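Side-chain contacts in deseasin MCP-01 (Pseudoalteromonas sp., PDB 3VV3), which breaks down collagen as a collagenolytic serine protease of the subtilisin family: residues 6-11 against 253-258; 177-182 against 215-220; 184-189 against 194-199; 248-253 against 273-278. All coordinates share one frame; numbering follows the deposited sequence.

In the fold
Contacts 2 and 3 both use helix 180-191 and sit with centres about 9 Å apart; Ile-186 of contact 3 also touches Tyr-217 of contact 2. Contact 3 reaches the central parallel sheet, and so does contact 4, about 18 Å away between centres, where Thr-273 and Val-276 of helix 269-284 pack on strand 195-199. That helix carries Ser-270, which with His-105 and Asp-50 probably forms the catalytic triad. Contact 4 shares Gly-253 with contact 1, whose centre is about 14 Å off, and its Pro-250 side chain is about 10 Å from a bound calcium ion. Contacts 1 and 2 lie on opposite sides of the chain's centre, about 33 Å between centres.

Contact 1. Residues 6-11 against 253-258; sequences DPRFDD and GILSTV
The N-terminal arm of the chain lies here against a two-stranded antiparallel hairpin, Arg-8 and Asp-11 meeting Leu-255 on strand 254-258. Leu-255 places CD2 over one face of the Arg-8 guanidinium, nearer its rim than its centre, with CD2 3.4 Å from NH2 of Arg-8. The same methyl is 3.7 Å from CB of Asp-11, so CD2 meets both residues of the arm, and CD1 also approaches NH2 of Arg-8. Arg-8 bends at chi2 and chi3 (-64° and -63°), which folds the guanidinium back toward Asp-11. There NE of Arg-8 gives a nearly straight bond to OD2 of Asp-11, 2.9 Å long at 165°, with the oxygen in the guanidinium plane; NH2 adds a weak one. This salt bridge probably helps fix the rotation of the planar group, with one face toward the leucine. With an alanine in place of Arg-8, the Asp-11 carboxylate would probably lose its charged mate and Leu-255 part of its cover. A water ties the backbones as well, 2.7 Å from Asp-11 O and 3.0 Å from Leu-255 N, while also donating to Gly-253 O. The arrangement is an N-terminal arm, including the 3-10 turn 9-11, packed on one strand, 254-258, of the hairpin it forms with 262-266.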
loop_
_atom_site.group_PDB
_atom_site.type_symbol
_atom_site.label_atom_id
_atom_site.label_comp_id
_atom_site.label_asym_id
_atom_site.label_seq_id
_atom_site.Cartn_x
_atom_site.Cartn_y
_atom_site.Cartn_z
ATOM N N ASP A 6 -15.137 5.748 22.206
ATOM C CA ASP A 6 -15.107 5.330 20.810
ATOM C C ASP A 6 -15.003 3.812 20.776
ATOM O O ASP A 6 -14.075 3.241 21.350
ATOM C CB ASP A 6 -13.928 5.968 20.082
ATOM C CG ASP A 6 -13.935 7.481 20.189
ATOM O OD1 ASP A 6 -14.739 8.122 19.484
ATOM O OD2 ASP A 6 -13.151 8.024 20.993
ATOM N N PRO A 7 -15.956 3.158 20.100
ATOM C CA PRO A 7 -16.113 1.701 20.221
ATOM C C PRO A 7 -14.901 0.900 19.761
ATOM O O PRO A 7 -14.704 -0.205 20.251
ATOM C CB PRO A 7 -17.313 1.394 19.321
ATOM C CG PRO A 7 -18.038 2.666 19.180
ATOM C CD PRO A 7 -17.009 3.761 19.270
ATOM N N ARG A 8 -14.108 1.441 18.839
ATOM C CA ARG A 8 -12.951 0.720 18.317
ATOM C C ARG A 8 -11.657 1.117 19.016
ATOM O O ARG A 8 -10.564 0.742 18.576
ATOM C CB ARG A 8 -12.803 0.947 16.802
ATOM C CG ARG A 8 -13.995 0.492 15.955
ATOM C CD ARG A 8 -14.221 -1.014 16.022
ATOM N NE ARG A 8 -13.107 -1.807 15.495
ATOM C CZ ARG A 8 -12.954 -2.140 14.215
ATOM N NH1 ARG A 8 -13.838 -1.744 13.308
ATOM N NH2 ARG A 8 -11.911 -2.873 13.839
ATOM N N PHE A 9 -11.767 1.853 20.117
ATOM C CA PHE A 9 -10.571 2.340 20.793
ATOM C C PHE A 9 -9.542 1.266 21.105
ATOM O O PHE A 9 -8.351 1.497 20.956
ATOM C CB PHE A 9 -10.875 3.087 22.095
ATOM C CG PHE A 9 -9.641 3.664 22.725
ATOM C CD1 PHE A 9 -9.084 4.831 22.224
ATOM C CD2 PHE A 9 -9.001 3.018 23.769
ATOM C CE1 PHE A 9 -7.930 5.357 22.771
ATOM C CE2 PHE A 9 -7.845 3.540 24.323
ATOM C CZ PHE A 9 -7.307 4.718 23.818
ATOM N N ASP A 10 -9.997 0.106 21.569
ATOM C CA ASP A 10 -9.075 -0.934 22.022
ATOM C C ASP A 10 -8.209 -1.529 20.901
ATOM O O ASP A 10 -7.208 -2.193 21.176
ATOM C CB ASP A 10 -9.829 -2.048 22.760
ATOM C CG ASP A 10 -10.341 -1.607 24.125
ATOM O OD1 ASP A 10 -9.913 -0.538 24.616
ATOM O OD2 ASP A 10 -11.168 -2.342 24.709
ATOM N N ASP A 11 -8.598 -1.297 19.650
ATOM C CA ASP A 11 -7.821 -1.773 18.506
ATOM C C ASP A 11 -6.666 -0.827 18.180
ATOM O O ASP A 11 -5.783 -1.162 17.385
ATOM C CB ASP A 11 -8.721 -1.939 17.277
ATOM C CG ASP A 11 -9.715 -3.067 17.435
ATOM O OD1 ASP A 11 -9.341 -4.097 18.019
ATOM O OD2 ASP A 11 -10.866 -2.922 16.984
ATOM N N GLY A 253 -0.112 -2.261 11.404
ATOM C CA GLY A 253 -1.459 -2.662 11.777
ATOM C C GLY A 253 -2.242 -1.538 12.429
ATOM O O GLY A 253 -2.690 -1.651 13.577
ATOM N N ILE A 254 -2.404 -0.442 11.695
ATOM C CA ILE A 254 -3.103 0.730 12.218
ATOM C C ILE A 254 -4.539 0.808 11.687
ATOM O O ILE A 254 -4.772 0.927 10.479
ATOM C CB ILE A 254 -2.347 2.038 11.878
ATOM C CG1 ILE A 254 -0.885 1.973 12.356
ATOM C CG2 ILE A 254 -3.092 3.257 12.453
ATOM C CD1 ILE A 254 -0.713 1.690 13.840
ATOM N N LEU A 255 -5.502 0.728 12.601
ATOM C CA LEU A 255 -6.906 0.873 12.253
ATOM C C LEU A 255 -7.266 2.353 12.162
ATOM O O LEU A 255 -6.913 3.130 13.042
ATOM C CB LEU A 255 -7.776 0.209 13.321
ATOM C CG LEU A 255 -9.292 0.325 13.130
ATOM C CD1 LEU A 255 -9.751 -0.481 11.923
ATOM C CD2 LEU A 255 -10.024 -0.119 14.388
ATOM N N SER A 256 -7.986 2.735 11.113
ATOM C CA SER A 256 -8.415 4.118 10.977
ATOM C C SER A 256 -9.630 4.213 10.067
ATOM O O SER A 256 -10.143 3.202 9.576
ATOM C CB SER A 256 -7.266 4.987 10.444
ATOM O OG SER A 256 -7.572 6.374 10.549
ATOM N N THR A 257 -10.094 5.437 9.860
ATOM C CA THR A 257 -11.212 5.726 8.975
ATOM C C THR A 257 -10.884 5.505 7.500
ATOM O O THR A 257 -9.799 5.873 7.042
ATOM C CB THR A 257 -11.615 7.207 9.120
ATOM O OG1 THR A 257 -10.437 8.023 9.052
ATOM C CG2 THR A 257 -12.286 7.456 10.473
ATOM N N VAL A 258 -11.835 4.937 6.758
ATOM C CA VAL A 258 -11.789 4.930 5.292
ATOM C C VAL A 258 -13.157 5.354 4.735
ATOM O O VAL A 258 -14.154 5.311 5.451
ATOM C CB VAL A 258 -11.366 3.566 4.707
ATOM C CG1 VAL A 258 -9.924 3.225 5.121
ATOM C CG2 VAL A 258 -12.328 2.469 5.144
HETATM O O HOH W 1 -4.433 -0.091 15.277
#

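Contact 2. Residues 177-182 against 215-220; sequences GFSQAL and SNYEND
Tyr-217 reaches the start of helix 180-191 with its hydroxyl, and the polar contacts gather there. Its CG stands opposite its own carbonyl carbon (chi1 -77°), which sends the ring toward the helix start. Ser-179 N donates to Tyr-217 OH over 2.8 Å at 155°, the nitrogen lying in the plane of the phenol ring. A water adds a second link, 2.7 Å from Tyr-217 OH and donating to Gly-177 O at 2.8 Å. The hydroxyl is thereby fastened to two backbone groups of 177-179, one directly and one through the water. Ser-179 is the N-cap of the helix: its OG accepts from Leu-182 N at 3.0 Å, so the tyrosine grips the very residue that caps the first turn, from a loop joining strands 195-199 and 222-228 of the subtilase domain.

Among aromatic contacts, Tyr-217 turns an edge to the face of Phe-178 in an offset edge-to-face pair, ring centroids 5.3 Å apart and planes at 60°. Tyr-217 CE1 comes within 3.5 Å of Phe-178 CD2. A phenylalanine in place of Tyr-217 would probably leave the Ser-179 N-H without its acceptor and the water without one of its partners.

The apolar contact is made on the CE2 side of the phenol. Leu-182, its chain crossing the tyrosine at about a right angle, sets CD2 3.6 Å from Tyr-217 CE2, while its CB approaches the hydroxyl. Leu-182 also touches Ile-150 and Ile-153 of helix 146-161.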
loop_
_atom_site.group_PDB
_atom_site.type_symbol
_atom_site.label_atom_id
_atom_site.label_comp_id
_atom_site.label_asym_id
_atom_site.label_seq_id
_atom_site.Cartn_x
_atom_site.Cartn_y
_atom_site.Cartn_z
ATOM N N GLY A 177 13.150 10.934 -7.799
ATOM C CA GLY A 177 14.440 11.393 -7.338
ATOM C C GLY A 177 14.344 12.835 -6.906
ATOM O O GLY A 177 13.253 13.401 -6.828
ATOM N N PHE A 178 15.497 13.428 -6.629
ATOM C CA PHE A 178 15.556 14.816 -6.203
ATOM C C PHE A 178 14.923 15.772 -7.216
ATOM O O PHE A 178 15.224 15.719 -8.413
ATOM C CB PHE A 178 17.011 15.213 -5.960
ATOM C CG PHE A 178 17.172 16.600 -5.434
ATOM C CD1 PHE A 178 17.219 17.682 -6.300
ATOM C CD2 PHE A 178 17.275 16.830 -4.067
ATOM C CE1 PHE A 178 17.360 18.965 -5.820
ATOM C CE2 PHE A 178 17.419 18.119 -3.578
ATOM C CZ PHE A 178 17.461 19.187 -4.459
ATOM N N SER A 179 14.045 16.643 -6.722
ATOM C CA SER A 179 13.468 17.720 -7.521
ATOM C C SER A 179 13.779 19.058 -6.870
ATOM O O SER A 179 13.434 19.284 -5.714
ATOM C CB SER A 179 11.947 17.557 -7.633
ATOM O OG SER A 179 11.335 18.783 -8.012
ATOM N N GLN A 180 14.421 19.952 -7.614
ATOM C CA GLN A 180 14.706 21.277 -7.093
ATOM C C GLN A 180 13.415 22.055 -6.861
ATOM O O GLN A 180 13.322 22.856 -5.925
ATOM C CB GLN A 180 15.620 22.058 -8.043
ATOM C CG GLN A 180 16.156 23.336 -7.419
ATOM C CD GLN A 180 16.983 23.061 -6.175
ATOM O OE1 GLN A 180 18.012 22.388 -6.236
ATOM N NE2 GLN A 180 16.541 23.593 -5.040
ATOM N N ALA A 181 12.431 21.850 -7.734
ATOM C CA ALA A 181 11.145 22.522 -7.594
ATOM C C ALA A 181 10.465 22.102 -6.296
ATOM O O ALA A 181 9.883 22.933 -5.597
ATOM C CB ALA A 181 10.239 22.231 -8.794
ATOM N N LEU A 182 10.532 20.812 -5.972
ATOM C CA LEU A 182 9.928 20.333 -4.725
ATOM C C LEU A 182 10.722 20.828 -3.510
ATOM O O LEU A 182 10.141 21.281 -2.513
ATOM C CB LEU A 182 9.797 18.804 -4.727
ATOM C CG LEU A 182 9.159 18.163 -3.486
ATOM C CD1 LEU A 182 7.873 18.898 -3.124
ATOM C CD2 LEU A 182 8.876 16.680 -3.752
ATOM N N SER A 215 11.327 12.249 1.874
ATOM C CA SER A 215 11.907 12.156 3.221
ATOM C C SER A 215 13.404 12.493 3.266
ATOM O O SER A 215 13.884 12.996 4.278
ATOM C CB SER A 215 11.626 10.802 3.874
ATOM O OG SER A 215 12.160 9.754 3.105
ATOM N N ASN A 216 14.131 12.247 2.175
ATOM C CA ASN A 216 15.563 12.562 2.138
ATOM C C ASN A 216 15.907 14.036 1.880
ATOM O O ASN A 216 17.084 14.405 1.932
ATOM C CB ASN A 216 16.325 11.666 1.140
ATOM C CG ASN A 216 16.866 10.391 1.773
ATOM O OD1 ASN A 216 16.108 9.507 2.165
ATOM N ND2 ASN A 216 18.192 10.290 1.874
ATOM N N TYR A 217 14.917 14.882 1.593
ATOM C CA TYR A 217 15.229 16.305 1.431
ATOM C C TYR A 217 15.887 16.796 2.713
ATOM O O TYR A 217 15.427 16.473 3.805
ATOM C CB TYR A 217 13.990 17.139 1.093
ATOM C CG TYR A 217 13.593 16.987 -0.353
ATOM C CD1 TYR A 217 14.460 17.389 -1.370
ATOM C CD2 TYR A 217 12.371 16.427 -0.708
ATOM C CE1 TYR A 217 14.120 17.234 -2.703
ATOM C CE2 TYR A 217 12.017 16.270 -2.037
ATOM C CZ TYR A 217 12.898 16.679 -3.032
ATOM O OH TYR A 217 12.562 16.522 -4.356
ATOM N N GLU A 218 16.973 17.556 2.575
ATOM C CA GLU A 218 17.748 18.002 3.736
ATOM C C GLU A 218 17.202 19.277 4.393
ATOM O O GLU A 218 17.755 19.781 5.382
ATOM C CB GLU A 218 19.212 18.177 3.340
ATOM C CG GLU A 218 19.907 16.860 2.998
ATOM C CD GLU A 218 21.306 17.071 2.462
ATOM O OE1 GLU A 218 21.715 18.241 2.313
ATOM O OE2 GLU A 218 21.998 16.069 2.186
ATOM N N ASN A 219 16.101 19.784 3.849
ATOM C CA ASN A 219 15.411 20.924 4.433
ATOM C C ASN A 219 15.220 20.729 5.939
ATOM O O ASN A 219 14.801 19.662 6.390
ATOM C CB ASN A 219 14.060 21.122 3.738
ATOM C CG ASN A 219 14.199 21.432 2.253
ATOM O OD1 ASN A 219 13.823 22.516 1.806
ATOM N ND2 ASN A 219 14.738 20.493 1.486
ATOM N N ASP A 220 15.535 21.753 6.727
ATOM C CA ASP A 220 15.453 21.613 8.182
ATOM C C ASP A 220 14.046 21.321 8.724
ATOM O O ASP A 220 13.908 20.745 9.806
ATOM C CB ASP A 220 16.034 22.839 8.886
ATOM C CG ASP A 220 17.550 22.895 8.812
ATOM O OD1 ASP A 220 18.195 21.822 8.795
ATOM O OD2 ASP A 220 18.096 24.020 8.783
HETATM O O HOH W 2 11.180 14.391 -5.202
#

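Contact 3. Residues 184-189 against 194-199; sequences DAITAS and ILFVAA
Ile-186 lays its longer branch over one face of the Phe-196 ring. Its CG1 stands opposite the carbonyl carbon (chi1 -64°) and the chain then runs on extended, which carries CD1 out over the aromatic group. CD1 lies 4.2 Å from the centroid of the Phe-196 ring, only 16° off the normal, in a CH-pi contact displaced slightly toward the rim. CG1 follows beside it, 3.9 Å from Phe-196 CE2. The two side chains cross at about a right angle. For its part, Phe-196 sends CG away from its own backbone N, and the ring rises from strand 195-199 toward the helix, where Ile-153 of helix 146-161 also touches it.

One turn along the helix, Ser-189 holds OG between its backbone N and carbonyl carbon (chi1 75°). This brings the hydroxyl back onto its own helix, where OG donates to Ile-186 O at 2.6 Å; Asn-221 ND2 bonds to the same OG, so this buried oxygen is satisfied twice over. What faces Ile-194 is therefore the CB of Ser-189, 4.1 Å from Ile-194 CB. The backbones join at this point: Ile-194 N donates to Ser-189 O at 3.0 Å, approaching well tilted from the carbonyl plane, and Ile-194 CB sits 3.4 Å from that same Ser-189 O.

A helix pinned by its last turn to the head of the following strand, with Ile-186 lying over the face of Phe-196, forms the return half of the beta-alpha-beta crossover 166-171, 180-191, 195-199 of this parallel-sheet fold.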
loop_
_atom_site.group_PDB
_atom_site.type_symbol
_atom_site.label_atom_id
_atom_site.label_comp_id
_atom_site.label_asym_id
_atom_site.label_seq_id
_atom_site.Cartn_x
_atom_site.Cartn_y
_atom_site.Cartn_z
ATOM N N ASP A 184 12.328 23.520 -3.335
ATOM C CA ASP A 184 12.028 24.945 -3.225
ATOM C C ASP A 184 10.655 25.188 -2.600
ATOM O O ASP A 184 10.474 26.139 -1.839
ATOM C CB ASP A 184 12.085 25.616 -4.599
ATOM C CG ASP A 184 13.505 25.786 -5.122
ATOM O OD1 ASP A 184 14.475 25.501 -4.388
ATOM O OD2 ASP A 184 13.644 26.210 -6.287
ATOM N N ALA A 185 9.685 24.339 -2.936
ATOM C CA ALA A 185 8.356 24.459 -2.358
ATOM C C ALA A 185 8.440 24.202 -0.856
ATOM O O ALA A 185 7.783 24.879 -0.051
ATOM C CB ALA A 185 7.397 23.483 -3.019
ATOM N N ILE A 186 9.263 23.227 -0.479
ATOM C CA ILE A 186 9.440 22.891 0.922
ATOM C C ILE A 186 10.164 24.019 1.650
ATOM O O ILE A 186 9.826 24.350 2.785
ATOM C CB ILE A 186 10.178 21.550 1.095
ATOM C CG1 ILE A 186 9.322 20.422 0.517
ATOM C CG2 ILE A 186 10.504 21.299 2.571
ATOM C CD1 ILE A 186 10.050 19.076 0.408
ATOM N N THR A 187 11.148 24.616 0.987
ATOM C CA THR A 187 11.828 25.774 1.550
ATOM C C THR A 187 10.847 26.908 1.825
ATOM O O THR A 187 10.927 27.566 2.865
ATOM C CB THR A 187 12.970 26.249 0.644
ATOM O OG1 THR A 187 13.992 25.248 0.619
ATOM C CG2 THR A 187 13.553 27.567 1.161
ATOM N N ALA A 188 9.898 27.113 0.916
ATOM C CA ALA A 188 8.899 28.155 1.118
ATOM C C ALA A 188 8.024 27.828 2.319
ATOM O O ALA A 188 7.635 28.721 3.073
ATOM C CB ALA A 188 8.039 28.355 -0.124
ATOM N N SER A 189 7.693 26.546 2.484
ATOM C CA SER A 189 6.906 26.137 3.634
ATOM C C SER A 189 7.679 26.403 4.934
ATOM O O SER A 189 7.082 26.775 5.951
ATOM C CB SER A 189 6.458 24.669 3.527
ATOM O OG SER A 189 7.525 23.779 3.787
ATOM N N ILE A 194 6.077 26.056 8.731
ATOM C CA ILE A 194 5.340 24.805 8.583
ATOM C C ILE A 194 6.281 23.610 8.723
ATOM O O ILE A 194 7.372 23.597 8.157
ATOM C CB ILE A 194 4.631 24.756 7.217
ATOM C CG1 ILE A 194 3.627 25.910 7.121
ATOM C CG2 ILE A 194 3.929 23.401 7.005
ATOM C CD1 ILE A 194 2.963 26.043 5.750
ATOM N N LEU A 195 5.843 22.621 9.494
ATOM C CA LEU A 195 6.591 21.387 9.682
ATOM C C LEU A 195 6.123 20.385 8.639
ATOM O O LEU A 195 4.926 20.151 8.500
ATOM C CB LEU A 195 6.312 20.834 11.080
ATOM C CG LEU A 195 6.979 19.517 11.475
ATOM C CD1 LEU A 195 8.454 19.754 11.755
ATOM C CD2 LEU A 195 6.280 18.943 12.704
ATOM N N PHE A 196 7.072 19.790 7.915
ATOM C CA PHE A 196 6.777 18.915 6.780
ATOM C C PHE A 196 7.094 17.495 7.213
ATOM O O PHE A 196 8.253 17.084 7.180
ATOM C CB PHE A 196 7.663 19.314 5.580
ATOM C CG PHE A 196 7.319 18.614 4.275
ATOM C CD1 PHE A 196 7.776 17.330 4.015
ATOM C CD2 PHE A 196 6.563 19.263 3.304
ATOM C CE1 PHE A 196 7.472 16.696 2.812
ATOM C CE2 PHE A 196 6.249 18.636 2.102
ATOM C CZ PHE A 196 6.704 17.353 1.857
ATOM N N VAL A 197 6.072 16.754 7.639
ATOM C CA VAL A 197 6.278 15.391 8.124
ATOM C C VAL A 197 6.193 14.422 6.950
ATOM O O VAL A 197 5.278 14.519 6.138
ATOM C CB VAL A 197 5.229 15.016 9.178
ATOM C CG1 VAL A 197 5.624 13.726 9.884
ATOM C CG2 VAL A 197 5.075 16.156 10.185
ATOM N N ALA A 198 7.145 13.497 6.850
ATOM C CA ALA A 198 7.246 12.651 5.660
ATOM C C ALA A 198 7.584 11.209 6.017
ATOM O O ALA A 198 8.337 10.962 6.950
ATOM C CB ALA A 198 8.301 13.209 4.701
ATOM N N ALA A 199 7.032 10.271 5.254
ATOM C CA ALA A 199 7.196 8.845 5.514
ATOM C C ALA A 199 8.531 8.351 4.975
ATOM O O ALA A 199 8.941 8.742 3.880
ATOM C CB ALA A 199 6.070 8.078 4.854
#

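Contact 4. Residues 248-253 against 273-278; sequences GAPGSG and TPHVAG
His-275 leaves helix 269-284 toward Ala-249 and Pro-250 at the end of strand 247-250. Its CB meets the first of them, 4.1 Å from Ala-249 CB. CG stands opposite the carbonyl carbon of His-275 (chi1 -72°), which swings the ring toward the proline, and CG itself lies 3.9 Å from Pro-250 O. The next atom comes much closer, CD2 being 3.0 Å from Pro-250 O. NE2 is 3.4 Å from that Pro-250 O, but the angle is too poor for a hydrogen bond. Over one face of the ring sits Pro-250 CB, 4.2 Å from the His-275 centroid and 14° off the normal, a CH-pi contact offset toward the rim. From the hairpin, Ile-254 packs near NE2.

One residue on, Val-276 turns CG2 to Ala-249 CB at 3.7 Å, so the small alanine sits against both helix residues. The short strand and helix segments run at 102° to each other, their axes 7.3 Å apart.

No hydrogen bond spans the two segments. The contact thus rests on aliphatic and ring packing, and the carbonyl oxygen of Pro-250, so near CD2, probably attracts the slightly positive C-H of the ring.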
loop_
_atom_site.group_PDB
_atom_site.type_symbol
_atom_site.label_atom_id
_atom_site.label_comp_id
_atom_site.label_asym_id
_atom_site.label_seq_id
_atom_site.Cartn_x
_atom_site.Cartn_y
_atom_site.Cartn_z
ATOM N N GLY A 248 10.874 7.257 15.000
ATOM C CA GLY A 248 9.854 6.298 14.610
ATOM C C GLY A 248 8.525 6.541 15.299
ATOM O O GLY A 248 8.464 7.257 16.293
ATOM N N ALA A 249 7.461 5.952 14.761
ATOM C CA ALA A 249 6.135 6.004 15.372
ATOM C C ALA A 249 5.334 4.797 14.877
ATOM O O ALA A 249 5.697 4.184 13.870
ATOM C CB ALA A 249 5.418 7.320 15.026
ATOM N N PRO A 250 4.244 4.453 15.571
ATOM C CA PRO A 250 3.475 3.261 15.193
ATOM C C PRO A 250 2.947 3.289 13.750
ATOM O O PRO A 250 2.230 4.223 13.345
ATOM C CB PRO A 250 2.309 3.269 16.192
ATOM C CG PRO A 250 2.871 3.951 17.389
ATOM C CD PRO A 250 3.743 5.052 16.822
ATOM N N GLY A 251 3.279 2.251 12.988
ATOM C CA GLY A 251 2.793 2.139 11.621
ATOM C C GLY A 251 2.390 0.734 11.203
ATOM O O GLY A 251 1.933 0.534 10.082
ATOM N N SER A 252 2.571 -0.240 12.098
ATOM C CA SER A 252 2.203 -1.630 11.806
ATOM C C SER A 252 0.800 -1.945 12.320
ATOM O O SER A 252 0.555 -1.909 13.530
ATOM C CB SER A 252 3.195 -2.607 12.458
ATOM O OG SER A 252 4.487 -2.493 11.893
ATOM N N GLY A 253 -0.112 -2.261 11.404
ATOM C CA GLY A 253 -1.459 -2.662 11.777
ATOM C C GLY A 253 -2.242 -1.538 12.429
ATOM O O GLY A 253 -2.690 -1.651 13.577
ATOM N N THR A 273 3.585 8.252 9.933
ATOM C CA THR A 273 3.650 9.687 9.681
ATOM C C THR A 273 2.527 10.497 10.358
ATOM O O THR A 273 2.813 11.495 11.037
ATOM C CB THR A 273 3.739 9.929 8.154
ATOM O OG1 THR A 273 4.965 9.347 7.683
ATOM C CG2 THR A 273 3.728 11.409 7.801
ATOM N N PRO A 274 1.261 10.070 10.203
ATOM C CA PRO A 274 0.172 10.830 10.838
ATOM C C PRO A 274 0.124 10.744 12.367
ATOM O O PRO A 274 -0.465 11.630 12.976
ATOM C CB PRO A 274 -1.099 10.238 10.203
ATOM C CG PRO A 274 -0.690 8.867 9.758
ATOM C CD PRO A 274 0.737 9.046 9.278
ATOM N N HIS A 275 0.719 9.725 12.989
ATOM C CA HIS A 275 0.857 9.783 14.446
ATOM C C HIS A 275 1.719 10.990 14.812
ATOM O O HIS A 275 1.414 11.731 15.759
ATOM C CB HIS A 275 1.468 8.498 15.023
ATOM C CG HIS A 275 0.542 7.321 14.984
ATOM N ND1 HIS A 275 -0.306 6.996 16.025
ATOM C CD2 HIS A 275 0.322 6.398 14.018
ATOM C CE1 HIS A 275 -1.002 5.921 15.701
ATOM N NE2 HIS A 275 -0.636 5.537 14.487
ATOM N N VAL A 276 2.793 11.187 14.046
ATOM C CA VAL A 276 3.706 12.303 14.287
ATOM C C VAL A 276 3.084 13.654 13.917
ATOM O O VAL A 276 3.189 14.625 14.685
ATOM C CB VAL A 276 5.058 12.111 13.558
ATOM C CG1 VAL A 276 5.954 13.331 13.771
ATOM C CG2 VAL A 276 5.749 10.843 14.058
ATOM N N ALA A 277 2.425 13.725 12.764
ATOM C CA ALA A 277 1.739 14.960 12.394
ATOM C C ALA A 277 0.662 15.286 13.427
ATOM O O ALA A 277 0.501 16.442 13.842
ATOM C CB ALA A 277 1.127 14.855 10.995
ATOM N N GLY A 278 -0.072 14.265 13.851
ATOM C CA GLY A 278 -1.070 14.435 14.897
ATOM C C GLY A 278 -0.444 14.919 16.191
ATOM O O GLY A 278 -0.965 15.834 16.837
#